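Local coordinates for protein glycerophosphodiester phosphodiesterase (Thermotoga maritima, PDB 1O1Z) that belongs to the glycerophosphodiester phosphodiesterase family, whose members are built on a TIM-barrel fold, and carries a bound sodium ion, at residues E95-V100 with S123-N128. Sequence-based numbering, arbitrary orientation.
Sequences EVFENV and SKKRKN. With NA (sodium ion), chain B.
Arg-126 lies over one face of the Phe-97 ring and reaches past it to the carbonyl oxygens of Phe-97 and Val-100. Arg-126 CG sits 4.0 Å from the centroid of the Phe-97 ring and 9° off the ring normal, which meets the definition of a CH-pi contact. The side chain leaves with CG anti to the backbone N, which sets CG over the ring, and bends at chi2 (80°), so that the guanidinium runs on past CD1 of Phe-97 toward the carbonyls. The two planes are nearly parallel, 13° apart, but offset: CD1 of Phe-97 lies over one face of the guanidinium, displaced toward the guanidinium's rim.

Beyond the ring, Arg-126 grips Val-100 O end-on with NH1 and NH2. Arg-126 NH2 to Val-100 O measures 2.8 Å and Arg-126 NH1 to Val-100 O 3.0 Å, and that oxygen lies in the guanidinium plane. NH1 approaches nearly in line with the C=O bond, whereas NH2 stands well above the carbonyl plane. An additional weak bond, Arg-126 NH1 to Phe-97 O, is strongly bent. Together these bonds should fix the rotation of the guanidinium. At the ring's edge, CZ of Phe-97 meets Ser-123 OG at 4.0 Å; that hydroxyl hydrogen-bonds to Val-119 O.

Ser-123 to Arg-126 form a type I beta turn, and the carbonyl oxygens of its first and last residues, Ser-123 O at 2.4 Å and Arg-126 O at 2.2 Å, bind the sodium ion, with a water as a further ligand. The contact thus ties helix 93-99 to the loop joining helix 116-123 to strand 129-133, with Phe-97 packing on Ile-106 of strand 105-110 and Leu-129 of strand 129-133, parallel neighbours in the barrel sheet.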
loop_
_atom_site.group_PDB
_atom_site.type_symbol
_atom_site.label_atom_id
_atom_site.label_comp_id
_atom_site.label_asym_id
_atom_site.label_seq_id
_atom_site.Cartn_x
_atom_site.Cartn_y
_atom_site.Cartn_z
ATOM N N GLU A 95 5.537 -15.546 2.274
ATOM C CA GLU A 95 6.617 -15.637 1.288
ATOM C C GLU A 95 7.255 -14.281 0.965
ATOM O O GLU A 95 8.475 -14.178 0.771
ATOM C CB GLU A 95 6.103 -16.320 0.017
ATOM C CG GLU A 95 5.804 -17.778 0.234
ATOM C CD GLU A 95 5.191 -18.463 -0.961
ATOM O OE1 GLU A 95 4.138 -18.004 -1.458
ATOM O OE2 GLU A 95 5.764 -19.479 -1.393
ATOM N N VAL A 96 6.453 -13.220 0.942
ATOM C CA VAL A 96 7.015 -11.884 0.730
ATOM C C VAL A 96 7.994 -11.544 1.850
ATOM O O VAL A 96 9.090 -11.053 1.591
ATOM C CB VAL A 96 5.926 -10.814 0.595
ATOM C CG1 VAL A 96 6.541 -9.449 0.454
ATOM C CG2 VAL A 96 5.029 -11.116 -0.600
ATOM N N PHE A 97 7.601 -11.821 3.094
ATOM C CA PHE A 97 8.472 -11.528 4.236
ATOM C C PHE A 97 9.791 -12.301 4.139
ATOM O O PHE A 97 10.827 -11.785 4.531
ATOM C CB PHE A 97 7.795 -11.890 5.565
ATOM C CG PHE A 97 6.670 -10.985 6.000
ATOM C CD1 PHE A 97 6.298 -9.841 5.321
ATOM C CD2 PHE A 97 5.974 -11.300 7.154
ATOM C CE1 PHE A 97 5.259 -9.041 5.784
ATOM C CE2 PHE A 97 4.948 -10.500 7.604
ATOM C CZ PHE A 97 4.609 -9.379 6.931
ATOM N N GLU A 98 9.746 -13.528 3.607
ATOM C CA GLU A 98 10.963 -14.335 3.436
ATOM C C GLU A 98 11.908 -13.786 2.369
ATOM O O GLU A 98 13.106 -14.100 2.375
ATOM C CB GLU A 98 10.555 -15.784 3.097
ATOM C CG GLU A 98 9.927 -16.491 4.275
ATOM C CD GLU A 98 9.216 -17.799 3.929
ATOM O OE1 GLU A 98 9.135 -18.171 2.737
ATOM O OE2 GLU A 98 8.725 -18.454 4.873
ATOM N N ASN A 99 11.389 -12.976 1.451
ATOM C CA ASN A 99 12.135 -12.482 0.292
ATOM C C ASN A 99 12.435 -10.974 0.234
ATOM O O ASN A 99 13.156 -10.503 -0.669
ATOM C CB ASN A 99 11.415 -12.952 -0.970
ATOM C CG ASN A 99 11.560 -14.443 -1.170
ATOM O OD1 ASN A 99 12.634 -14.911 -1.580
ATOM N ND2 ASN A 99 10.517 -15.208 -0.843
ATOM N N VAL A 100 11.909 -10.225 1.199
ATOM C CA VAL A 100 12.143 -8.791 1.310
ATOM C C VAL A 100 12.694 -8.510 2.707
ATOM O O VAL A 100 12.059 -8.842 3.708
ATOM C CB VAL A 100 10.838 -7.988 1.086
ATOM C CG1 VAL A 100 11.064 -6.485 1.289
ATOM C CG2 VAL A 100 10.289 -8.256 -0.314
ATOM N N SER A 123 2.243 -10.672 11.149
ATOM C CA SER A 123 3.030 -9.453 11.191
ATOM C C SER A 123 3.716 -9.219 12.530
ATOM O O SER A 123 4.561 -8.341 12.637
ATOM C CB SER A 123 2.162 -8.268 10.812
ATOM O OG SER A 123 1.706 -8.400 9.461
ATOM N N LYS A 124 3.372 -9.991 13.558
ATOM C CA LYS A 124 3.917 -9.749 14.893
ATOM C C LYS A 124 5.399 -9.742 14.952
ATOM O O LYS A 124 5.986 -8.910 15.661
ATOM C CB LYS A 124 3.396 -10.773 15.905
ATOM C CG LYS A 124 2.012 -10.407 16.347
ATOM C CD LYS A 124 1.464 -11.344 17.399
ATOM C CE LYS A 124 0.109 -10.856 17.881
ATOM N NZ LYS A 124 -0.576 -11.902 18.683
ATOM N N LYS A 125 6.000 -10.644 14.196
ATOM C CA LYS A 125 7.444 -10.829 14.204
ATOM C C LYS A 125 8.236 -9.802 13.381
ATOM O O LYS A 125 9.460 -9.715 13.504
ATOM C CB LYS A 125 7.748 -12.208 13.631
ATOM C CG LYS A 125 7.342 -12.377 12.163
ATOM C CD LYS A 125 7.589 -13.773 11.650
ATOM C CE LYS A 125 6.651 -14.102 10.499
ATOM N NZ LYS A 125 5.279 -14.490 10.972
ATOM N N ARG A 126 7.548 -9.069 12.513
ATOM C CA ARG A 126 8.193 -8.319 11.450
ATOM C C ARG A 126 8.074 -6.811 11.672
ATOM O O ARG A 126 6.976 -6.334 11.917
ATOM C CB ARG A 126 7.448 -8.717 10.181
ATOM C CG ARG A 126 7.771 -7.952 8.998
ATOM C CD ARG A 126 9.002 -8.395 8.391
ATOM N NE ARG A 126 9.255 -7.638 7.187
ATOM C CZ ARG A 126 10.009 -8.068 6.205
ATOM N NH1 ARG A 126 10.565 -9.301 6.254
ATOM N NH2 ARG A 126 10.206 -7.267 5.178
ATOM N N LYS A 127 9.174 -6.063 11.564
ATOM C CA LYS A 127 9.134 -4.604 11.609
ATOM C C LYS A 127 8.996 -3.941 10.212
ATOM O O LYS A 127 8.929 -4.616 9.174
ATOM C CB LYS A 127 10.352 -4.031 12.339
ATOM C CG LYS A 127 11.657 -4.137 11.570
ATOM C CD LYS A 127 12.861 -3.582 12.264
ATOM C CE LYS A 127 14.135 -3.857 11.449
ATOM N NZ LYS A 127 15.382 -3.604 12.172
ATOM N N ASN A 128 8.879 -2.622 10.217
ATOM C CA ASN A 128 8.771 -1.800 9.001
ATOM C C ASN A 128 7.562 -2.139 8.132
ATOM O O ASN A 128 7.650 -2.170 6.910
ATOM C CB ASN A 128 10.083 -1.805 8.208
ATOM C CG ASN A 128 11.096 -0.848 8.798
ATOM O OD1 ASN A 128 10.742 0.305 9.135
ATOM N ND2 ASN A 128 12.339 -1.269 8.871
HETATM NA NA NA B . 5.277 -6.197 13.338
HETATM O O HOH W 1 2.992 -5.589 13.063
#